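Local coordinates for prephenate dehydrogenase (Aquifex aeolicus, PDB 2G5C), which probably catalyses the NAD-dependent oxidative decarboxylation of prephenate to 3-(4-hydroxyphenyl)pyruvate, a step on the route to L-tyrosine, at residues Arg76-Ala79 with Lys80-Tyr84; Gly96-Lys99 with Gly100-Tyr104; Asp177-Phe180 with Gly181-His185; Glu239-Met242 with Lys243-Gly247. All blocks are in the same frame, centred on the assembly; numbering follows the deposited sequence.

Interaction 1 of 4, residues Arg76-Ala79 with Lys80-Tyr84; sequences REIA and KKLSY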
# COMPACT_ATOMS: atom_id res chain seq x y z
N ARG A 76 -7.90 -30.53 -5.88
CA ARG A 76 -7.46 -31.89 -6.20
C ARG A 76 -8.39 -32.98 -5.66
O ARG A 76 -8.72 -33.92 -6.37
CB ARG A 76 -6.03 -32.11 -5.71
CG ARG A 76 -4.99 -31.28 -6.45
CD ARG A 76 -3.58 -31.58 -5.97
NE ARG A 76 -2.55 -30.85 -6.71
CZ ARG A 76 -2.31 -29.55 -6.59
NH1 ARG A 76 -3.03 -28.80 -5.77
NH2 ARG A 76 -1.34 -28.98 -7.30
N GLU A 77 -8.82 -32.84 -4.40
CA GLU A 77 -9.72 -33.81 -3.79
C GLU A 77 -11.09 -33.83 -4.45
O GLU A 77 -11.65 -34.90 -4.70
CB GLU A 77 -9.89 -33.51 -2.30
CG GLU A 77 -10.32 -32.08 -2.01
CD GLU A 77 -10.55 -31.81 -0.53
OE1 GLU A 77 -11.57 -32.27 0.01
OE2 GLU A 77 -9.69 -31.14 0.09
N ILE A 78 -11.63 -32.65 -4.73
CA ILE A 78 -12.94 -32.53 -5.37
C ILE A 78 -12.91 -33.03 -6.82
O ILE A 78 -13.82 -33.73 -7.27
CB ILE A 78 -13.43 -31.05 -5.35
CG1 ILE A 78 -13.54 -30.56 -3.91
CG2 ILE A 78 -14.77 -30.93 -6.04
CD1 ILE A 78 -13.94 -29.10 -3.78
N ALA A 79 -11.85 -32.67 -7.55
CA ALA A 79 -11.72 -33.08 -8.94
C ALA A 79 -11.76 -34.59 -9.10
O ALA A 79 -12.41 -35.12 -10.00
CB ALA A 79 -10.41 -32.52 -9.53
N LYS A 80 -11.05 -35.29 -8.22
CA LYS A 80 -10.99 -36.75 -8.26
C LYS A 80 -12.38 -37.36 -8.09
O LYS A 80 -12.70 -38.37 -8.72
CB LYS A 80 -10.05 -37.28 -7.18
CG LYS A 80 -8.62 -36.77 -7.32
CD LYS A 80 -7.68 -37.44 -6.33
CE LYS A 80 -7.31 -38.85 -6.79
NZ LYS A 80 -6.48 -38.81 -8.04
N LYS A 81 -13.20 -36.76 -7.25
CA LYS A 81 -14.54 -37.28 -7.05
C LYS A 81 -15.39 -36.95 -8.27
O LYS A 81 -16.14 -37.79 -8.76
CB LYS A 81 -15.18 -36.68 -5.79
CG LYS A 81 -14.44 -37.02 -4.51
CD LYS A 81 -15.39 -37.06 -3.33
CE LYS A 81 -14.64 -37.16 -2.02
NZ LYS A 81 -13.84 -35.94 -1.74
N LEU A 82 -15.24 -35.73 -8.78
CA LEU A 82 -15.99 -35.30 -9.95
C LEU A 82 -15.67 -36.09 -11.21
O LEU A 82 -16.50 -36.18 -12.12
CB LEU A 82 -15.73 -33.81 -10.21
CG LEU A 82 -16.32 -32.84 -9.18
CD1 LEU A 82 -15.95 -31.41 -9.55
CD2 LEU A 82 -17.83 -33.01 -9.12
N SER A 83 -14.48 -36.67 -11.27
CA SER A 83 -14.07 -37.45 -12.43
C SER A 83 -14.99 -38.62 -12.74
O SER A 83 -15.20 -38.96 -13.90
CB SER A 83 -12.63 -37.95 -12.25
OG SER A 83 -12.48 -38.70 -11.06
N TYR A 84 -15.55 -39.25 -11.71
CA TYR A 84 -16.45 -40.38 -11.92
C TYR A 84 -17.93 -40.02 -11.77
O TYR A 84 -18.80 -40.87 -11.94
CB TYR A 84 -16.08 -41.54 -11.01
CG TYR A 84 -15.91 -41.19 -9.55
CD1 TYR A 84 -16.99 -40.76 -8.78
CD2 TYR A 84 -14.66 -41.30 -8.93
CE1 TYR A 84 -16.85 -40.46 -7.43
CE2 TYR A 84 -14.50 -41.00 -7.57
CZ TYR A 84 -15.60 -40.58 -6.83
OH TYR A 84 -15.45 -40.29 -5.49
O HOH W 1 -11.24 -37.07 -3.31
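Ile78 turns its CG2 branch away from the backbone N, and Leu82 sets CG opposite its own carbonyl carbon (chi1 -69°); these choices lay the two side chains alongside each other, pointing the same way. CG2 of Ile78 then rests 3.7 Å from CD1 of Leu82, one turn further along helix 72-85. The backbone repeats the pairing: Leu82 N donates to Ile78 O at 2.9 Å, nearly along the C=O axis, while CG of Leu82 lies 3.3 Å from the same oxygen. An alanine in place of Leu82 is likely to leave the Ile78 CG2 methyl without its apolar neighbour and open a gap against Ile55. On the solvent side, Lys81 runs out extended and bends only at its last torsion (66°), where a water joins its NZ, at 3.2 Å, to Glu77 O, at 2.6 Å. The carboxylate of Glu77 stays clear, with OE1 4.7 Å from Lys81 NZ, and Arg76 turns elsewhere, to salt bridges with Asp105 and Glu236. The helix crosses over between strands 65-68 and 91-94 of the Rossmann-type domain. It is two-sided: on the covered face Ile78 packs against NAD and Leu82 against Ile55, whereas the exposed side relies on a water between the Lys81 ammonium and a backbone carbonyl, and any attraction to the Glu77 carboxylate is probably weak and long-range.

Interaction 2 of 4, residues Gly96-Lys99 with Gly100-Tyr104; sequences GSVK and GKLVY. With NAD (nicotinamide-adenine-dinucleotide), chain E.
Lys99 and Val103 cross obliquely, the aliphatic part of the lysine passing over one branch of the valine: CG2 of Val103 lies 3.7 Å from CE of Lys99 and equally near its CB. Bends at chi2 (-86°), chi3 and chi4 curl the chain back toward the loop, and its ammonium NZ donates to Val98 O at 2.9 Å, approaching from well out of the carbonyl plane. The same NZ forms a salt bridge with Asp94 and a hydrogen bond with Gly117 O. Leu102 comes from the helix side, with CD2 3.5 Å from Val98 O and CB close to Lys99 O; its N makes a weak bond of 3.0 Å to that carbonyl as helix 101-110 begins. Gly100, with positive phi (52°), turns the chain between loop and helix. At the other end of the loop, Ser97 grips the nicotinamide ribose of NAD twice: its N donates to O2D at 3.2 Å, and its OG is hydrogen-bonded to O2D at 3.1 Å. Replacing Lys99 by a methionine would probably leave Asp94 without its positive mate and the Val98 carbonyl without this donor. The chemistry is that of a charge folded inward: a buried ammonium group is satisfied by a carboxylate and two carbonyls while its methylenes pack on the helix, which is consistent with a firmly held loop beside the nicotinamide ribose.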
# COMPACT_ATOMS: atom_id res chain seq x y z
N GLY A 96 -9.39 -20.25 -8.96
CA GLY A 96 -8.21 -20.26 -8.11
C GLY A 96 -7.23 -19.14 -8.41
O GLY A 96 -7.06 -18.75 -9.56
N SER A 97 -6.59 -18.62 -7.36
CA SER A 97 -5.63 -17.53 -7.48
C SER A 97 -4.31 -18.02 -8.04
O SER A 97 -3.51 -17.23 -8.56
CB SER A 97 -5.37 -16.89 -6.11
OG SER A 97 -6.54 -16.28 -5.59
N VAL A 98 -4.06 -19.32 -7.92
CA VAL A 98 -2.84 -19.91 -8.43
C VAL A 98 -3.15 -20.91 -9.54
O VAL A 98 -4.22 -21.52 -9.56
CB VAL A 98 -2.04 -20.64 -7.31
CG1 VAL A 98 -1.67 -19.66 -6.20
CG2 VAL A 98 -2.85 -21.79 -6.75
N LYS A 99 -2.21 -21.06 -10.46
CA LYS A 99 -2.37 -21.99 -11.57
C LYS A 99 -1.15 -22.90 -11.48
O LYS A 99 -1.08 -23.76 -10.61
CB LYS A 99 -2.40 -21.22 -12.89
CG LYS A 99 -3.58 -20.25 -13.04
CD LYS A 99 -4.86 -20.92 -13.58
CE LYS A 99 -5.54 -21.86 -12.57
NZ LYS A 99 -6.33 -21.15 -11.51
N GLY A 100 -0.18 -22.70 -12.36
CA GLY A 100 1.03 -23.51 -12.32
C GLY A 100 0.76 -25.00 -12.31
O GLY A 100 -0.04 -25.50 -13.09
N LYS A 101 1.42 -25.70 -11.40
CA LYS A 101 1.28 -27.15 -11.28
C LYS A 101 -0.16 -27.62 -11.10
O LYS A 101 -0.53 -28.71 -11.54
CB LYS A 101 2.13 -27.67 -10.12
CG LYS A 101 2.16 -29.19 -10.03
CD LYS A 101 3.15 -29.66 -8.98
CE LYS A 101 3.33 -31.17 -9.05
NZ LYS A 101 3.83 -31.61 -10.39
N LEU A 102 -0.98 -26.79 -10.46
CA LEU A 102 -2.37 -27.13 -10.22
C LEU A 102 -3.12 -27.42 -11.52
O LEU A 102 -3.99 -28.29 -11.56
CB LEU A 102 -3.08 -25.98 -9.50
CG LEU A 102 -4.59 -26.13 -9.36
CD1 LEU A 102 -4.91 -27.22 -8.33
CD2 LEU A 102 -5.20 -24.81 -8.93
N VAL A 103 -2.78 -26.69 -12.57
CA VAL A 103 -3.45 -26.88 -13.85
C VAL A 103 -3.15 -28.24 -14.46
O VAL A 103 -4.04 -28.88 -15.01
CB VAL A 103 -3.05 -25.78 -14.86
CG1 VAL A 103 -3.62 -26.11 -16.23
CG2 VAL A 103 -3.58 -24.44 -14.39
N TYR A 104 -1.90 -28.69 -14.37
CA TYR A 104 -1.52 -29.98 -14.92
C TYR A 104 -2.09 -31.13 -14.10
O TYR A 104 -2.45 -32.17 -14.65
CB TYR A 104 0.01 -30.09 -15.00
CG TYR A 104 0.63 -29.01 -15.85
CD1 TYR A 104 0.31 -28.88 -17.20
CD2 TYR A 104 1.52 -28.09 -15.30
CE1 TYR A 104 0.85 -27.85 -17.98
CE2 TYR A 104 2.06 -27.06 -16.06
CZ TYR A 104 1.72 -26.95 -17.40
OH TYR A 104 2.24 -25.92 -18.16
PA NAD E . -15.08 -17.73 0.52
O1A NAD E . -16.01 -16.60 0.42
O2A NAD E . -14.52 -18.02 1.90
O5B NAD E . -15.85 -19.00 -0.07
C5B NAD E . -15.22 -20.25 -0.10
C4B NAD E . -16.28 -21.33 -0.03
O4B NAD E . -15.56 -22.54 -0.02
C3B NAD E . -17.08 -21.31 1.29
O3B NAD E . -18.47 -21.14 1.08
C2B NAD E . -16.69 -22.64 1.95
O2B NAD E . -17.67 -23.24 2.77
C1B NAD E . -16.33 -23.43 0.71
N9A NAD E . -15.54 -24.67 0.85
C8A NAD E . -14.45 -24.92 1.64
N7A NAD E . -14.05 -26.19 1.44
C5A NAD E . -14.87 -26.76 0.53
C6A NAD E . -14.96 -28.03 -0.06
N6A NAD E . -14.09 -28.98 0.24
N1A NAD E . -15.96 -28.29 -1.00
C2A NAD E . -16.89 -27.30 -1.34
N3A NAD E . -16.81 -26.05 -0.76
C4A NAD E . -15.82 -25.79 0.16
O3 NAD E . -13.81 -17.57 -0.50
PN NAD E . -13.80 -16.71 -1.86
O1N NAD E . -15.14 -16.79 -2.48
O2N NAD E . -13.31 -15.34 -1.53
O5D NAD E . -12.70 -17.37 -2.84
C5D NAD E . -12.85 -18.68 -3.35
C4D NAD E . -11.74 -19.06 -4.36
O4D NAD E . -11.53 -17.99 -5.27
C3D NAD E . -10.35 -19.42 -3.81
O3D NAD E . -9.94 -20.65 -4.42
C2D NAD E . -9.43 -18.27 -4.20
O2D NAD E . -8.10 -18.70 -4.49
C1D NAD E . -10.17 -17.65 -5.39
N1N NAD E . -10.06 -16.17 -5.54
C2N NAD E . -10.40 -15.37 -4.45
C3N NAD E . -10.31 -13.97 -4.56
C7N NAD E . -10.68 -13.13 -3.38
O7N NAD E . -10.59 -11.77 -3.51
N7N NAD E . -11.08 -13.62 -2.22
C4N NAD E . -9.88 -13.40 -5.79
C5N NAD E . -9.55 -14.22 -6.89
C6N NAD E . -9.64 -15.62 -6.75

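Interaction 3 of 4, residues Asp177-Phe180 with Gly181-His185; sequences DYVF and GVVSH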
# COMPACT_ATOMS: atom_id res chain seq x y z
N ASP A 177 1.89 -17.97 -12.65
CA ASP A 177 2.41 -18.03 -11.28
C ASP A 177 3.66 -17.21 -11.07
O ASP A 177 3.95 -16.78 -9.95
CB ASP A 177 2.64 -19.48 -10.87
CG ASP A 177 1.35 -20.19 -10.53
OD1 ASP A 177 0.27 -19.68 -10.90
OD2 ASP A 177 1.41 -21.27 -9.91
N TYR A 178 4.43 -17.00 -12.13
CA TYR A 178 5.63 -16.19 -12.00
C TYR A 178 5.21 -14.74 -11.85
O TYR A 178 5.61 -14.05 -10.91
CB TYR A 178 6.52 -16.33 -13.23
CG TYR A 178 7.72 -15.40 -13.19
CD1 TYR A 178 8.79 -15.65 -12.34
CD2 TYR A 178 7.75 -14.24 -13.97
CE1 TYR A 178 9.87 -14.77 -12.27
CE2 TYR A 178 8.82 -13.36 -13.90
CZ TYR A 178 9.87 -13.63 -13.05
OH TYR A 178 10.93 -12.75 -12.98
N VAL A 179 4.41 -14.28 -12.80
CA VAL A 179 3.94 -12.90 -12.80
C VAL A 179 3.24 -12.50 -11.51
O VAL A 179 3.59 -11.51 -10.87
CB VAL A 179 3.00 -12.65 -14.00
CG1 VAL A 179 2.42 -11.23 -13.93
CG2 VAL A 179 3.77 -12.83 -15.30
N PHE A 180 2.24 -13.28 -11.11
CA PHE A 180 1.51 -12.97 -9.90
C PHE A 180 2.30 -13.26 -8.64
O PHE A 180 1.98 -12.76 -7.57
CB PHE A 180 0.15 -13.67 -9.93
CG PHE A 180 -0.76 -13.11 -10.98
CD1 PHE A 180 -1.44 -11.92 -10.74
CD2 PHE A 180 -0.83 -13.69 -12.24
CE1 PHE A 180 -2.18 -11.30 -11.75
CE2 PHE A 180 -1.56 -13.08 -13.26
CZ PHE A 180 -2.23 -11.88 -13.01
N GLY A 181 3.34 -14.07 -8.79
CA GLY A 181 4.19 -14.35 -7.65
C GLY A 181 4.91 -13.06 -7.30
O GLY A 181 5.12 -12.74 -6.13
N VAL A 182 5.27 -12.29 -8.33
CA VAL A 182 5.97 -11.03 -8.11
C VAL A 182 5.06 -9.82 -7.88
O VAL A 182 5.29 -9.04 -6.95
CB VAL A 182 6.93 -10.70 -9.30
CG1 VAL A 182 7.76 -9.46 -8.97
CG2 VAL A 182 7.84 -11.89 -9.59
N VAL A 183 4.03 -9.66 -8.70
CA VAL A 183 3.14 -8.50 -8.57
C VAL A 183 2.03 -8.58 -7.53
O VAL A 183 1.41 -7.57 -7.21
CB VAL A 183 2.46 -8.14 -9.93
CG1 VAL A 183 3.52 -7.94 -11.01
CG2 VAL A 183 1.47 -9.25 -10.33
N SER A 184 1.80 -9.77 -6.98
CA SER A 184 0.74 -9.94 -5.99
C SER A 184 1.19 -10.63 -4.71
O SER A 184 0.99 -10.10 -3.61
CB SER A 184 -0.42 -10.73 -6.60
OG SER A 184 -1.35 -11.11 -5.60
N HIS A 185 1.79 -11.80 -4.83
CA HIS A 185 2.22 -12.54 -3.65
C HIS A 185 3.33 -11.81 -2.89
O HIS A 185 3.24 -11.66 -1.67
CB HIS A 185 2.66 -13.94 -4.06
CG HIS A 185 1.65 -14.64 -4.91
ND1 HIS A 185 1.93 -15.80 -5.61
CD2 HIS A 185 0.36 -14.34 -5.19
CE1 HIS A 185 0.86 -16.17 -6.29
NE2 HIS A 185 -0.11 -15.30 -6.05
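The contact of Phe180 with Ser184 and His185 is a local one within the long helix 173-201, where the regular spiral widens into a pi-type turn in the buried part of the dimerization domain. The sign of the widening is Phe180 O, which accepts two backbone donors: His185 N at 2.9 Å, nearly straight, and Ser184 N at 3.1 Å, from above the carbonyl plane. The same oxygen sits over one face of the imidazole of His185, 3.2 Å from its plane and displaced from the ring centre, a position reached with chi1 at -51°. The His185 side chain also lies about 5 Å from that of Ser97, which binds NAD. Gly181 N is shared weakly between Asp177 O and Tyr178 O, but Val183 N still meets Val179 O in an almost linear bond (176°). Val183 places CG2 between its backbone N and carbonyl carbon, and that methyl presses on Val179 O at 3.1 Å and meets the Phe180 ring at CD1 obliquely. The CB of Ser184 lies instead at the edge of that ring. On another side of the helix, the CG2 methyl of Val182 covers one face of the Tyr178 ring, 4.4 Å from CZ, and the phenol OH bonds to Met201 O of the second subunit. Around this turn several elements converge. His118, from strand 114-120, meets Phe180 edge-to-face; helix 227-236 covers Ser184 and His185 through Trp230 and Ile233; and the second subunit packs on Val179, Val182 and Val183 with Tyr211, Leu208 and Leu198.

Interaction 4 of 4, residues Glu239-Met242 with Lys243-Gly247; sequences ENVM and KAIEG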
# COMPACT_ATOMS: atom_id res chain seq x y z
N GLU A 239 8.15 -21.77 -4.96
CA GLU A 239 9.33 -21.40 -5.74
C GLU A 239 9.33 -19.96 -6.21
O GLU A 239 10.30 -19.23 -6.00
CB GLU A 239 9.50 -22.34 -6.93
CG GLU A 239 9.70 -23.79 -6.52
CD GLU A 239 10.65 -23.92 -5.35
OE1 GLU A 239 11.79 -23.41 -5.44
OE2 GLU A 239 10.25 -24.54 -4.34
N ASN A 240 8.25 -19.54 -6.87
CA ASN A 240 8.15 -18.18 -7.37
C ASN A 240 8.14 -17.14 -6.25
O ASN A 240 8.78 -16.10 -6.35
CB ASN A 240 6.90 -18.03 -8.23
CG ASN A 240 7.01 -18.76 -9.55
OD1 ASN A 240 6.02 -19.23 -10.10
ND2 ASN A 240 8.24 -18.86 -10.07
N VAL A 241 7.42 -17.43 -5.17
CA VAL A 241 7.37 -16.50 -4.04
C VAL A 241 8.78 -16.35 -3.46
O VAL A 241 9.21 -15.25 -3.13
CB VAL A 241 6.39 -17.01 -2.95
CG1 VAL A 241 6.52 -16.17 -1.69
CG2 VAL A 241 4.96 -16.92 -3.48
N MSE A 242 9.51 -17.46 -3.35
CA MSE A 242 10.86 -17.41 -2.83
C MSE A 242 11.75 -16.57 -3.75
O MSE A 242 12.53 -15.74 -3.28
CB MSE A 242 11.43 -18.83 -2.69
CG MSE A 242 10.79 -19.64 -1.57
SE MSE A 242 10.93 -18.70 0.12
CE MSE A 242 12.87 -18.54 0.16
N LYS A 243 11.63 -16.79 -5.06
CA LYS A 243 12.42 -16.04 -6.03
C LYS A 243 12.08 -14.55 -5.95
O LYS A 243 12.97 -13.70 -6.00
CB LYS A 243 12.13 -16.52 -7.46
CG LYS A 243 12.66 -17.91 -7.80
CD LYS A 243 12.30 -18.27 -9.24
CE LYS A 243 12.88 -19.62 -9.65
NZ LYS A 243 12.62 -19.92 -11.08
N ALA A 244 10.78 -14.26 -5.83
CA ALA A 244 10.30 -12.88 -5.74
C ALA A 244 10.86 -12.18 -4.51
O ALA A 244 11.31 -11.03 -4.59
CB ALA A 244 8.77 -12.87 -5.72
N ILE A 245 10.82 -12.86 -3.36
CA ILE A 245 11.35 -12.28 -2.13
C ILE A 245 12.85 -12.03 -2.27
O ILE A 245 13.36 -11.02 -1.79
CB ILE A 245 11.11 -13.21 -0.92
CG1 ILE A 245 9.62 -13.25 -0.58
CG2 ILE A 245 11.92 -12.73 0.29
CD1 ILE A 245 9.27 -14.18 0.58
N GLU A 246 13.56 -12.95 -2.91
CA GLU A 246 15.00 -12.80 -3.11
C GLU A 246 15.27 -11.64 -4.07
O GLU A 246 16.22 -10.89 -3.89
CB GLU A 246 15.62 -14.09 -3.65
CG GLU A 246 15.48 -15.28 -2.71
CD GLU A 246 16.25 -15.10 -1.41
OE1 GLU A 246 16.11 -14.03 -0.78
OE2 GLU A 246 16.99 -16.03 -1.01
N GLY A 247 14.41 -11.51 -5.07
CA GLY A 247 14.57 -10.43 -6.03
C GLY A 247 14.35 -9.11 -5.32
O GLY A 247 15.10 -8.15 -5.52
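The amide of Asn240 meets the aliphatic chain of Lys243 at its nitrogen end: ND2 lies 4.2 Å from CD, and the two side chains cross at a slant. At the opposite end of the amide, OD1 accepts from Asn237 ND2, a bond that probably does most to set the turn of the group. Of the carboxylates, that of Glu239 keeps apart from the ammonium group of Lys243, with OE1 6.7 Å from NZ, and that of Glu246 turns to the second subunit, where OE1 makes a salt bridge with its Lys256. The backbone is regular alpha-helix, each N-H bonded four residues back: Ala244 N bonds to Asn240 O at 2.8 Å, Ile245 N to Val241 O at 2.9 Å, and the neighbouring pairs Lys243 with Glu239 and Glu246 with Met242 follow the same pattern. Lys243 puts CG beside its backbone N (chi1 -70°), which brings that carbon 3.2 Å from Glu239 O before the chain runs out fully extended. On the apolar side, CG1 of Val241 and CD1 of Ile245 approach to 4.1 Å, while CG1 of Ile245 rests on Val241 O at 3.3 Å. A coiled coil is predicted to begin within 243-247, consistent with this apolar side facing the second subunit. Met242, a selenomethionine here, packs on Val260 of that subunit. Helix 238-260 lies between two partners: helix 173-201 of the same chain, where Leu186 packs on Ala244, and the second subunit, whose Ile259 and Lys256 pack on Val241 and Ile245.

Two domains share these four contacts. Interactions 1 and 2 belong to the nucleotide-binding domain and touch each other, Arg76 lying against Leu102; the first is partly open to solvent, whereas the second is buried and holds a charge inside. Interactions 3 and 4 lie on two adjacent helices of the dimerization domain, meeting where His185 packs on Val241, and both reach the second subunit; here interaction 3 is the core contact, with a distorted helix, and interaction 4 the more exposed and regular one. The domains are bridged between interactions 2 and 3, where Asp177 OD1 probably accepts from Lys99 N at 2.9 Å.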